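Local coordinates for protein Phikz039 (Pseudomonas phage phikz, PDB 3ZBP) that belongs to the phage-encoded tubulin-like family (PhuZ) and holds a bound guanosine-5'-diphosphate, at residues P161-Y166 against Q220-H225; Y166-E171 against K290-R295; L189-N194 against Y271-M276; I242-T247 against Q275-I280. All coordinates share one frame; numbering follows the deposited sequence.

Contact 1 of 4, residues P161-Y166 against Q220-H225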
# COMPACT_ATOMS: atom_id res chain seq x y z
N PRO A 161 -7.35 0.03 -12.01
CA PRO A 161 -7.87 0.19 -10.64
C PRO A 161 -6.73 0.32 -9.62
O PRO A 161 -5.89 -0.58 -9.51
CB PRO A 161 -8.65 -1.11 -10.40
CG PRO A 161 -9.02 -1.61 -11.75
CD PRO A 161 -7.91 -1.16 -12.69
N MET A 162 -6.69 1.42 -8.88
CA MET A 162 -5.70 1.53 -7.80
C MET A 162 -6.16 0.73 -6.59
O MET A 162 -7.25 0.95 -6.06
CB MET A 162 -5.47 2.98 -7.42
CG MET A 162 -4.37 3.15 -6.40
SD MET A 162 -4.19 4.89 -5.97
CE MET A 162 -2.63 4.84 -5.10
N ILE A 163 -5.32 -0.21 -6.18
CA ILE A 163 -5.61 -1.11 -5.07
C ILE A 163 -5.04 -0.57 -3.77
O ILE A 163 -3.82 -0.35 -3.64
CB ILE A 163 -5.03 -2.50 -5.33
CG1 ILE A 163 -5.55 -3.07 -6.65
CG2 ILE A 163 -5.37 -3.45 -4.20
CD1 ILE A 163 -4.82 -4.34 -7.12
N ILE A 164 -5.91 -0.39 -2.78
CA ILE A 164 -5.52 0.24 -1.54
C ILE A 164 -5.72 -0.69 -0.36
O ILE A 164 -6.85 -1.09 -0.07
CB ILE A 164 -6.36 1.50 -1.30
CG1 ILE A 164 -6.29 2.45 -2.50
CG2 ILE A 164 -5.95 2.17 0.01
CD1 ILE A 164 -4.90 3.05 -2.74
N ASN A 165 -4.63 -1.05 0.32
CA ASN A 165 -4.71 -1.73 1.61
C ASN A 165 -4.58 -0.67 2.70
O ASN A 165 -3.51 -0.07 2.89
CB ASN A 165 -3.62 -2.82 1.71
CG ASN A 165 -3.63 -3.54 3.04
OD1 ASN A 165 -2.69 -3.40 3.83
ND2 ASN A 165 -4.69 -4.32 3.30
N TYR A 166 -5.69 -0.42 3.40
CA TYR A 166 -5.83 0.74 4.29
C TYR A 166 -5.64 0.40 5.77
O TYR A 166 -6.30 -0.51 6.30
CB TYR A 166 -7.20 1.40 4.07
CG TYR A 166 -7.46 2.60 4.95
CD1 TYR A 166 -6.88 3.83 4.66
CD2 TYR A 166 -8.27 2.49 6.07
CE1 TYR A 166 -7.11 4.93 5.46
CE2 TYR A 166 -8.50 3.60 6.88
CZ TYR A 166 -7.93 4.80 6.57
OH TYR A 166 -8.14 5.90 7.37
N GLN A 220 -12.06 1.64 -11.11
CA GLN A 220 -12.43 2.38 -9.90
C GLN A 220 -11.37 2.09 -8.85
O GLN A 220 -10.67 1.07 -8.94
CB GLN A 220 -13.80 1.91 -9.40
CG GLN A 220 -13.81 0.41 -9.09
CD GLN A 220 -15.19 -0.14 -8.76
OE1 GLN A 220 -15.85 -0.73 -9.60
NE2 GLN A 220 -15.62 0.05 -7.51
N THR A 221 -11.24 2.97 -7.86
CA THR A 221 -10.34 2.70 -6.75
C THR A 221 -10.97 1.61 -5.88
O THR A 221 -12.17 1.64 -5.61
CB THR A 221 -10.04 3.96 -5.91
OG1 THR A 221 -9.40 4.94 -6.75
CG2 THR A 221 -9.09 3.64 -4.77
N VAL A 222 -10.17 0.64 -5.46
CA VAL A 222 -10.67 -0.51 -4.70
C VAL A 222 -9.85 -0.73 -3.43
O VAL A 222 -8.71 -0.26 -3.32
CB VAL A 222 -10.66 -1.79 -5.55
CG1 VAL A 222 -11.71 -1.70 -6.65
CG2 VAL A 222 -9.29 -2.00 -6.18
N GLN A 223 -10.44 -1.45 -2.47
CA GLN A 223 -9.79 -1.74 -1.20
C GLN A 223 -9.36 -3.20 -1.16
O GLN A 223 -10.12 -4.09 -1.54
CB GLN A 223 -10.73 -1.46 -0.02
CG GLN A 223 -10.06 -1.66 1.36
CD GLN A 223 -10.84 -1.03 2.50
OE1 GLN A 223 -11.95 -0.53 2.32
NE2 GLN A 223 -10.25 -1.04 3.70
N LEU A 224 -8.12 -3.43 -0.72
CA LEU A 224 -7.62 -4.78 -0.51
C LEU A 224 -7.74 -5.14 0.97
O LEU A 224 -7.19 -4.45 1.83
CB LEU A 224 -6.16 -4.87 -0.95
CG LEU A 224 -5.41 -6.17 -0.65
CD1 LEU A 224 -6.18 -7.38 -1.15
CD2 LEU A 224 -4.01 -6.12 -1.27
N HIS A 225 -8.45 -6.23 1.25
CA HIS A 225 -8.51 -6.75 2.62
C HIS A 225 -7.69 -8.05 2.74
O HIS A 225 -7.93 -9.02 2.01
CB HIS A 225 -9.96 -7.01 3.03
CG HIS A 225 -10.88 -5.86 2.80
ND1 HIS A 225 -11.29 -5.01 3.82
CD2 HIS A 225 -11.50 -5.42 1.68
CE1 HIS A 225 -12.11 -4.10 3.33
NE2 HIS A 225 -12.25 -4.32 2.03
O HOH W 1 -7.67 -2.56 3.64

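Contact 2 of 4, residues Y166-E171 against K290-R295. With GDP (guanosine-5'-diphosphate), chain B.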
# COMPACT_ATOMS: atom_id res chain seq x y z
N TYR A 166 -5.69 -0.42 3.40
CA TYR A 166 -5.83 0.74 4.29
C TYR A 166 -5.64 0.40 5.77
O TYR A 166 -6.30 -0.51 6.30
CB TYR A 166 -7.20 1.40 4.07
CG TYR A 166 -7.46 2.60 4.95
CD1 TYR A 166 -6.88 3.83 4.66
CD2 TYR A 166 -8.27 2.49 6.07
CE1 TYR A 166 -7.11 4.93 5.46
CE2 TYR A 166 -8.50 3.60 6.88
CZ TYR A 166 -7.93 4.80 6.57
OH TYR A 166 -8.14 5.90 7.37
N HIS A 167 -4.74 1.12 6.42
CA HIS A 167 -4.58 1.07 7.86
C HIS A 167 -4.83 2.46 8.42
O HIS A 167 -4.58 3.47 7.75
CB HIS A 167 -3.17 0.58 8.20
CG HIS A 167 -2.87 -0.77 7.63
ND1 HIS A 167 -2.93 -1.92 8.39
CD2 HIS A 167 -2.57 -1.16 6.37
CE1 HIS A 167 -2.66 -2.96 7.62
NE2 HIS A 167 -2.43 -2.52 6.39
N GLU A 168 -5.34 2.53 9.65
CA GLU A 168 -5.67 3.82 10.23
C GLU A 168 -4.98 3.99 11.58
O GLU A 168 -4.97 3.07 12.41
CB GLU A 168 -7.20 3.96 10.37
CG GLU A 168 -7.68 5.36 10.74
CD GLU A 168 -9.18 5.52 10.53
OE1 GLU A 168 -9.64 5.41 9.36
OE2 GLU A 168 -9.89 5.77 11.52
N ASN A 169 -4.36 5.15 11.79
CA ASN A 169 -3.78 5.50 13.08
C ASN A 169 -4.88 5.88 14.07
O ASN A 169 -5.15 7.07 14.30
CB ASN A 169 -2.80 6.65 12.95
CG ASN A 169 -1.42 6.20 12.48
OD1 ASN A 169 -1.13 5.00 12.41
ND2 ASN A 169 -0.55 7.17 12.17
N VAL A 170 -5.51 4.88 14.67
CA VAL A 170 -6.61 5.09 15.61
C VAL A 170 -6.07 5.70 16.91
O VAL A 170 -5.00 5.30 17.38
CB VAL A 170 -7.29 3.75 15.91
CG1 VAL A 170 -8.30 3.90 17.03
CG2 VAL A 170 -7.97 3.21 14.65
N GLU A 171 -6.79 6.66 17.49
CA GLU A 171 -6.33 7.24 18.76
C GLU A 171 -6.24 6.21 19.88
O GLU A 171 -7.16 5.40 20.07
CB GLU A 171 -7.21 8.40 19.22
CG GLU A 171 -6.53 9.20 20.34
CD GLU A 171 -7.35 10.36 20.83
OE1 GLU A 171 -8.46 10.58 20.29
OE2 GLU A 171 -6.89 11.07 21.75
N LYS A 290 -15.37 10.80 5.97
CA LYS A 290 -16.31 11.12 7.04
C LYS A 290 -15.87 10.54 8.38
O LYS A 290 -16.00 11.20 9.41
CB LYS A 290 -17.73 10.66 6.69
CG LYS A 290 -18.33 11.46 5.55
CD LYS A 290 -19.74 10.98 5.17
CE LYS A 290 -20.31 11.83 4.03
NZ LYS A 290 -21.31 11.11 3.19
N ARG A 291 -15.37 9.31 8.37
CA ARG A 291 -14.90 8.67 9.59
C ARG A 291 -13.73 9.45 10.17
O ARG A 291 -13.73 9.81 11.35
CB ARG A 291 -14.47 7.22 9.31
CG ARG A 291 -14.25 6.38 10.57
CD ARG A 291 -13.26 5.23 10.31
NE ARG A 291 -13.42 4.65 8.97
CZ ARG A 291 -12.60 3.73 8.45
NH1 ARG A 291 -11.57 3.28 9.16
NH2 ARG A 291 -12.82 3.26 7.23
N LEU A 292 -12.72 9.73 9.34
CA LEU A 292 -11.56 10.51 9.77
C LEU A 292 -12.02 11.83 10.39
O LEU A 292 -11.52 12.23 11.45
CB LEU A 292 -10.63 10.79 8.59
CG LEU A 292 -9.95 9.60 7.89
CD1 LEU A 292 -9.20 10.09 6.65
CD2 LEU A 292 -8.99 8.86 8.81
N GLU A 293 -12.97 12.50 9.74
CA GLU A 293 -13.46 13.78 10.25
C GLU A 293 -14.16 13.62 11.60
O GLU A 293 -13.90 14.38 12.53
CB GLU A 293 -14.37 14.47 9.22
CG GLU A 293 -13.59 15.13 8.07
CD GLU A 293 -14.48 15.54 6.92
OE1 GLU A 293 -15.72 15.41 7.05
OE2 GLU A 293 -13.95 15.98 5.87
N GLU A 294 -15.05 12.63 11.70
CA GLU A 294 -15.75 12.35 12.96
C GLU A 294 -14.78 12.02 14.09
O GLU A 294 -14.93 12.50 15.22
CB GLU A 294 -16.74 11.19 12.78
CG GLU A 294 -17.97 11.54 11.94
CD GLU A 294 -18.72 10.30 11.46
OE1 GLU A 294 -18.07 9.25 11.23
OE2 GLU A 294 -19.96 10.39 11.31
N ARG A 295 -13.79 11.19 13.80
CA ARG A 295 -12.85 10.81 14.83
C ARG A 295 -11.95 11.97 15.25
O ARG A 295 -11.56 12.08 16.42
CB ARG A 295 -12.05 9.57 14.41
CG ARG A 295 -12.87 8.29 14.52
CD ARG A 295 -12.08 7.08 14.10
NE ARG A 295 -12.52 5.88 14.81
CZ ARG A 295 -11.99 4.67 14.63
NH1 ARG A 295 -11.02 4.50 13.75
NH2 ARG A 295 -12.44 3.63 15.32
PB GDP B . 6.08 12.33 5.15
O1B GDP B . 5.97 13.77 4.69
O2B GDP B . 7.52 11.95 5.37
O3B GDP B . 5.50 11.45 4.07
O3A GDP B . 5.19 12.22 6.50
PA GDP B . 5.23 11.02 7.57
O1A GDP B . 5.17 9.67 6.91
O2A GDP B . 6.47 11.09 8.41
O5' GDP B . 4.01 11.36 8.56
C5' GDP B . 2.67 11.59 8.14
C4' GDP B . 1.66 10.96 9.11
O4' GDP B . 2.05 9.61 9.33
C3' GDP B . 1.56 11.60 10.49
O3' GDP B . 0.19 11.46 10.90
C2' GDP B . 2.38 10.69 11.37
O2' GDP B . 1.86 10.70 12.70
C1' GDP B . 2.16 9.33 10.73
N9 GDP B . 3.32 8.43 10.86
C8 GDP B . 4.60 8.80 10.70
N7 GDP B . 5.43 7.74 10.85
C5 GDP B . 4.66 6.66 11.09
C6 GDP B . 4.91 5.23 11.33
O6 GDP B . 6.09 4.79 11.35
N1 GDP B . 3.85 4.42 11.53
C2 GDP B . 2.59 4.90 11.52
N2 GDP B . 1.58 4.04 11.73
N3 GDP B . 2.30 6.21 11.31
C4 GDP B . 3.27 7.12 11.08

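Contact 3 of 4, residues L189-N194 against Y271-M276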
# COMPACT_ATOMS: atom_id res chain seq x y z
N LEU A 189 1.64 -10.73 1.58
CA LEU A 189 1.73 -10.40 0.15
C LEU A 189 2.97 -11.02 -0.53
O LEU A 189 2.88 -11.60 -1.63
CB LEU A 189 1.72 -8.89 -0.05
CG LEU A 189 0.39 -8.22 0.30
CD1 LEU A 189 0.51 -6.71 0.19
CD2 LEU A 189 -0.69 -8.73 -0.64
N VAL A 190 4.12 -10.91 0.13
CA VAL A 190 5.33 -11.51 -0.41
C VAL A 190 5.12 -13.00 -0.65
O VAL A 190 5.49 -13.52 -1.71
CB VAL A 190 6.53 -11.23 0.51
CG1 VAL A 190 7.73 -12.14 0.19
CG2 VAL A 190 6.92 -9.76 0.41
N ILE A 191 4.48 -13.68 0.30
CA ILE A 191 4.19 -15.10 0.12
C ILE A 191 3.21 -15.33 -1.03
O ILE A 191 3.44 -16.20 -1.88
CB ILE A 191 3.65 -15.76 1.40
CG1 ILE A 191 4.76 -15.87 2.44
CG2 ILE A 191 3.08 -17.14 1.11
CD1 ILE A 191 4.28 -16.33 3.82
N LEU A 192 2.14 -14.55 -1.07
CA LEU A 192 1.13 -14.68 -2.12
C LEU A 192 1.75 -14.51 -3.51
O LEU A 192 1.37 -15.18 -4.48
CB LEU A 192 0.01 -13.65 -1.95
CG LEU A 192 -1.05 -13.69 -3.06
CD1 LEU A 192 -1.79 -15.03 -3.07
CD2 LEU A 192 -2.03 -12.51 -2.94
N PHE A 193 2.73 -13.62 -3.59
CA PHE A 193 3.34 -13.27 -4.87
C PHE A 193 4.59 -14.07 -5.25
O PHE A 193 5.20 -13.78 -6.29
CB PHE A 193 3.72 -11.78 -4.86
CG PHE A 193 2.55 -10.84 -4.74
CD1 PHE A 193 1.30 -11.18 -5.23
CD2 PHE A 193 2.71 -9.60 -4.15
CE1 PHE A 193 0.23 -10.30 -5.13
CE2 PHE A 193 1.66 -8.72 -4.04
CZ PHE A 193 0.41 -9.06 -4.53
N ASN A 194 5.01 -15.04 -4.45
CA ASN A 194 6.35 -15.61 -4.65
C ASN A 194 6.48 -16.60 -5.81
O ASN A 194 7.57 -17.10 -6.09
CB ASN A 194 6.98 -16.15 -3.35
CG ASN A 194 6.31 -17.43 -2.84
OD1 ASN A 194 5.56 -18.10 -3.56
ND2 ASN A 194 6.62 -17.79 -1.60
N TYR A 271 4.72 -24.18 4.68
CA TYR A 271 3.99 -23.03 5.22
C TYR A 271 3.17 -23.44 6.43
O TYR A 271 2.67 -24.56 6.50
CB TYR A 271 3.12 -22.38 4.13
CG TYR A 271 3.97 -21.81 3.04
CD1 TYR A 271 4.48 -20.52 3.13
CD2 TYR A 271 4.33 -22.58 1.94
CE1 TYR A 271 5.31 -20.00 2.13
CE2 TYR A 271 5.15 -22.07 0.94
CZ TYR A 271 5.64 -20.78 1.05
OH TYR A 271 6.45 -20.27 0.06
N ASP A 272 3.04 -22.54 7.40
CA ASP A 272 2.44 -22.89 8.68
C ASP A 272 0.99 -22.43 8.85
O ASP A 272 0.29 -22.90 9.76
CB ASP A 272 3.31 -22.36 9.83
CG ASP A 272 4.78 -22.71 9.64
OD1 ASP A 272 5.08 -23.72 8.97
OD2 ASP A 272 5.64 -21.96 10.16
N PHE A 273 0.53 -21.53 7.98
CA PHE A 273 -0.84 -21.03 8.06
C PHE A 273 -1.85 -22.03 7.51
O PHE A 273 -1.49 -22.94 6.76
CB PHE A 273 -0.98 -19.68 7.33
CG PHE A 273 -0.68 -19.74 5.83
CD1 PHE A 273 -1.68 -20.04 4.91
CD2 PHE A 273 0.59 -19.44 5.35
CE1 PHE A 273 -1.41 -20.09 3.55
CE2 PHE A 273 0.87 -19.48 3.99
CZ PHE A 273 -0.13 -19.80 3.09
N ASP A 274 -3.11 -21.86 7.90
CA ASP A 274 -4.21 -22.65 7.35
C ASP A 274 -4.63 -22.10 5.99
O ASP A 274 -4.54 -22.80 4.98
CB ASP A 274 -5.39 -22.62 8.33
CG ASP A 274 -6.61 -23.38 7.82
OD1 ASP A 274 -6.51 -24.04 6.76
OD2 ASP A 274 -7.67 -23.32 8.47
N GLN A 275 -5.10 -20.85 5.96
CA GLN A 275 -5.51 -20.23 4.71
C GLN A 275 -5.38 -18.71 4.76
O GLN A 275 -5.49 -18.11 5.84
CB GLN A 275 -6.93 -20.67 4.32
CG GLN A 275 -8.00 -20.44 5.36
CD GLN A 275 -9.36 -21.03 4.96
OE1 GLN A 275 -10.27 -20.30 4.57
NE2 GLN A 275 -9.50 -22.34 5.10
N MET A 276 -5.10 -18.09 3.61
CA MET A 276 -5.02 -16.63 3.52
C MET A 276 -5.89 -16.14 2.38
O MET A 276 -5.84 -16.68 1.27
CB MET A 276 -3.57 -16.18 3.30
CG MET A 276 -2.72 -16.24 4.56
SD MET A 276 -1.14 -15.38 4.40
CE MET A 276 -0.46 -16.13 2.92

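Contact 4 of 4, residues I242-T247 against Q275-I280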
# COMPACT_ATOMS: atom_id res chain seq x y z
N ILE A 242 -11.09 -11.99 -5.66
CA ILE A 242 -10.52 -12.64 -4.49
C ILE A 242 -9.42 -13.60 -4.88
O ILE A 242 -9.59 -14.40 -5.81
CB ILE A 242 -11.60 -13.41 -3.71
CG1 ILE A 242 -12.71 -12.47 -3.24
CG2 ILE A 242 -11.00 -14.13 -2.52
CD1 ILE A 242 -13.83 -13.18 -2.51
N ALA A 243 -8.29 -13.53 -4.18
CA ALA A 243 -7.25 -14.56 -4.30
C ALA A 243 -7.12 -15.29 -2.97
O ALA A 243 -7.05 -14.65 -1.92
CB ALA A 243 -5.92 -13.94 -4.69
N SER A 244 -7.08 -16.62 -3.01
CA SER A 244 -6.98 -17.40 -1.78
C SER A 244 -5.92 -18.51 -1.85
O SER A 244 -5.81 -19.22 -2.85
CB SER A 244 -8.34 -17.99 -1.43
OG SER A 244 -9.28 -16.97 -1.14
N LEU A 245 -5.16 -18.64 -0.77
CA LEU A 245 -4.07 -19.60 -0.66
C LEU A 245 -4.40 -20.60 0.46
O LEU A 245 -4.65 -20.19 1.60
CB LEU A 245 -2.79 -18.82 -0.34
CG LEU A 245 -1.43 -19.33 -0.81
CD1 LEU A 245 -1.48 -19.71 -2.29
CD2 LEU A 245 -0.35 -18.25 -0.57
N TYR A 246 -4.42 -21.89 0.15
CA TYR A 246 -4.82 -22.91 1.13
C TYR A 246 -3.71 -23.95 1.30
O TYR A 246 -3.13 -24.40 0.30
CB TYR A 246 -6.06 -23.66 0.65
CG TYR A 246 -7.29 -22.83 0.33
CD1 TYR A 246 -7.42 -22.20 -0.89
CD2 TYR A 246 -8.33 -22.71 1.25
CE1 TYR A 246 -8.56 -21.46 -1.20
CE2 TYR A 246 -9.47 -21.96 0.95
CZ TYR A 246 -9.57 -21.33 -0.27
OH TYR A 246 -10.70 -20.58 -0.58
N THR A 247 -3.44 -24.35 2.55
CA THR A 247 -2.52 -25.47 2.82
C THR A 247 -3.25 -26.81 2.90
O THR A 247 -2.61 -27.87 2.87
CB THR A 247 -1.67 -25.27 4.11
OG1 THR A 247 -2.53 -25.04 5.24
CG2 THR A 247 -0.73 -24.09 3.95
N GLN A 275 -5.10 -20.85 5.96
CA GLN A 275 -5.51 -20.23 4.71
C GLN A 275 -5.38 -18.71 4.76
O GLN A 275 -5.49 -18.11 5.84
CB GLN A 275 -6.93 -20.67 4.32
CG GLN A 275 -8.00 -20.44 5.36
CD GLN A 275 -9.36 -21.03 4.96
OE1 GLN A 275 -10.27 -20.30 4.57
NE2 GLN A 275 -9.50 -22.34 5.10
N MET A 276 -5.10 -18.09 3.61
CA MET A 276 -5.02 -16.63 3.52
C MET A 276 -5.89 -16.14 2.38
O MET A 276 -5.84 -16.68 1.27
CB MET A 276 -3.57 -16.18 3.30
CG MET A 276 -2.72 -16.24 4.56
SD MET A 276 -1.14 -15.38 4.40
CE MET A 276 -0.46 -16.13 2.92
N HIS A 277 -6.67 -15.10 2.65
CA HIS A 277 -7.59 -14.56 1.66
C HIS A 277 -7.30 -13.10 1.38
O HIS A 277 -7.16 -12.29 2.30
CB HIS A 277 -9.03 -14.73 2.14
CG HIS A 277 -9.39 -16.15 2.42
ND1 HIS A 277 -9.64 -17.06 1.42
CD2 HIS A 277 -9.50 -16.82 3.59
CE1 HIS A 277 -9.91 -18.24 1.97
NE2 HIS A 277 -9.85 -18.12 3.28
N PHE A 278 -7.21 -12.77 0.09
CA PHE A 278 -6.89 -11.42 -0.31
C PHE A 278 -8.06 -10.90 -1.12
O PHE A 278 -8.21 -11.21 -2.31
CB PHE A 278 -5.59 -11.40 -1.10
CG PHE A 278 -4.41 -12.00 -0.36
CD1 PHE A 278 -4.28 -13.37 -0.23
CD2 PHE A 278 -3.45 -11.18 0.22
CE1 PHE A 278 -3.19 -13.93 0.45
CE2 PHE A 278 -2.36 -11.72 0.90
CZ PHE A 278 -2.23 -13.11 1.02
N VAL A 279 -8.91 -10.13 -0.46
CA VAL A 279 -10.21 -9.77 -1.01
C VAL A 279 -10.20 -8.32 -1.45
O VAL A 279 -9.96 -7.41 -0.64
CB VAL A 279 -11.32 -10.00 0.03
CG1 VAL A 279 -12.67 -9.48 -0.48
CG2 VAL A 279 -11.41 -11.49 0.39
N ILE A 280 -10.44 -8.10 -2.74
CA ILE A 280 -10.59 -6.76 -3.28
C ILE A 280 -12.07 -6.44 -3.41
O ILE A 280 -12.84 -7.20 -4.00
CB ILE A 280 -9.93 -6.67 -4.66
CG1 ILE A 280 -8.42 -6.77 -4.52
CG2 ILE A 280 -10.32 -5.38 -5.37
CD1 ILE A 280 -7.71 -6.90 -5.87

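Contact 1 of 4, residues P161-Y166 against Q220-H225
Two parallel strands of the central sheet pair here, Ile-163 and Ile-164 lying in register with Val-222 and Gln-223 while the local strand axes diverge by 50°. Three backbone bonds alternate along the seam: Val-222 N to Met-162 O at 3.0 Å, Ile-164 N to Val-222 O at 2.9 Å, and Leu-224 N to Ile-164 O at 2.7 Å. Each strand serves as donor and acceptor, as a parallel ladder requires. This is where strand 163-168, bonded on its other edge to strand 127-133, hands the sheet on to strand 222-227 in the region of the tubulin-like C-terminal domain family; strand 275-282 follows beyond.

On the face of Ile-163 and Val-222, Ile-163 CG1 lies 3.9 Å from Val-222 CG2, whereas Ile-163 CG2 reaches Leu-224 CB at 3.6 Å. Ile-280 covers both Ile-163 and Val-222. On the face of Ile-164, Thr-221 CG2 meets Ile-164 CG1 at 3.8 Å, and Phe-151 of helix 138-158 packs on Ile-164 from this side; Thr-221 OG1 turns to Ser-155.

With chi1 at 178° the amide of Asn-165 swings away from its own backbone N, and ND2 reaches Leu-224 O at 2.9 Å, from 40° above the carbonyl plane. Its OD1 is taken by His-167 NE2. A water also donates to Leu-224 O, at 2.7 Å, and accepts from Tyr-166 N and Gln-223 NE2, bridging the seam where direct backbone pairing stops.

Contact 2 of 4, residues Y166-E171 against K290-R295
Glu-168 and Leu-292 are the nearest CA pair, 8.9 Å, and the axes of strand 166-168 and helix 290-295 run almost parallel (6°) with a closest approach of 12.1 Å. That spacing leaves the contact to side chains. The extended side chain of Glu-168 reaches toward the helix and spreads its carboxylate between two arginines one turn apart. Glu-168 OE1 forms a salt bridge with Arg-291 NH1 at 2.9 Å; Arg-291 bends at chi3 (-37°) to bring that nitrogen round. Glu-168 OE2 forms a second, hydrogen-bonded salt bridge with Arg-295 NH1 at 2.8 Å, the donor lying above the carboxylate plane while the oxygen sits at the guanidinium edge, with the two planes 81° apart.

Tyr-166 OH donates a short 2.5 Å bond to Glu-168 OE1 on its anti side, and Leu-292 CD2 packs against the same hydroxyl at 3.4 Å. Val-170 CG2 comes within 3.4 Å of Arg-295 NH1, with CG1 over one guanidinium face. Pointing away from the helix, Asn-169 accepts from N2 of the guanosine-5'-diphosphate through OD1 and donates from ND2 to N3 at 3.1 Å.

The end of strand 163-168 thus meets helix 285-302, and Asn-169 just after it meets the base on the other side. With two guanidinium groups and a phenol gripping it, the buried carboxylate of Glu-168 is probably held ionised, its orientation fixed by partners on both oxygens.

Contact 3 of 4, residues L189-N194 against Y271-M276
The rings of Tyr-271 and Phe-273 both approach Ile-191, whose CG2 methyl serves as the shared apolar point: it stands 3.8 Å from Tyr-271 CE1 and 4.3 Å from Phe-273 CE2. One face of the Phe-273 ring carries the methyl end of Met-276, CE lying 3.6 Å above the plane and displaced from the ring centre, while the backbone N of Gln-275 sits at the ring's edge in its plane. Met-276 CE also touches Ile-191 CG2 at 4.1 Å, the two side chains meeting roughly perpendicular. The Met-276 chain reaches that point by bending at chi3 (-53°). Ile-191 and Tyr-271, by contrast, run alongside each other, head to tail.

Beyond the isoleucine, Asn-194 ND2 donates to Tyr-271 OH over 3.0 Å, the N-H...O angle being 149° and the amide and ring planes 50° apart. The hydroxyl lies near the amide plane, though the bond is somewhat bent. Asn-194 OD1 accepts from the backbone N of Glu-196, so both ends of the amide are engaged. His-197 places its ring against Tyr-271 and donates from NE2 to Ile-191 O near the end of helix 175-192.

The contact fastens the end of helix 175-192 and the residues just after it to the loop leading into strand 275-282, with Leu-245 of strand 239-246 touching Ile-191, Phe-273 and Met-276. Chemically it is a small apolar cluster bordered by one polar bond: apolar contacts centre on the Ile-191 CG2 methyl, and the amide, bonded at both ends, probably restrains the phenol.

Contact 4 of 4, residues I242-T247 against Q275-I280
Strands 242-246 and 275-280 run antiparallel, their axes at 175°, from Ile-242/Val-279 to Tyr-246/Gln-275. Ala-243 and Phe-278 form a hydrogen-bonded pair, Ala-243 N to Phe-278 O at 3.0 Å and Phe-278 N to Ala-243 O at 2.8 Å. Leu-245 and Met-276 form the next such pair, Leu-245 N to Met-276 O and Met-276 N to Leu-245 O both at 2.9 Å. Ser-244 and His-277 face each other between them as a non-hydrogen-bonded pair.

Ser-244 OG and His-277 ND1 are hydrogen-bonded at 2.6 Å, and OG has a second partner in Arg-261 NH1. The imidazole lies beside its own backbone N (chi1 -57°), which brings ND1 to the serine. On the ring's other side, His-277 NE2 donates to Gln-275 OE1 at 2.6 Å, within the ring plane. Bonded at both nitrogens, the ring is fixed in rotation. Its edge points to the face of Tyr-246 in an offset edge-to-face pair with planes 78° apart, His-277 CE1 lying 3.5 Å from Tyr-246 OH.

Both strands fall within the tubulin-like C-terminal family, where strand 275-282 is antiparallel to both neighbours, 222-227 and 239-246; strand 262-265 follows parallel to 239-246. On the face of His-277, the side chains of Ile-242 and Val-279 run alongside, CG2 to CG2 4.0 Å. The reverse face is apolar: Leu-245 CD2 meets Met-276 CE, while Leu-189 and Leu-192 of helix 175-192 cover Phe-278.

How the contacts relate
Contacts 1 and 4 are buried strand ladders of one sheet, parallel in the first and antiparallel in the second; His-225 N to Val-279 O and the packing of Val-222 on Ile-280 join them directly. Contacts 2 and 3 dock helices and rely on side chains, but differently: contact 2 is a partly buried charged network on the side of the strand away from the nucleotide, whereas contact 3, at the surface, is mostly apolar. Strand 163-168 serves contacts 1 and 2, which share Tyr-166. Strand 275-282 serves contacts 3 and 4, whose centres are about 8 Å apart and which share Gln-275 and Met-276. Contacts 2 and 3 do not touch, their centres lying about 29 Å apart.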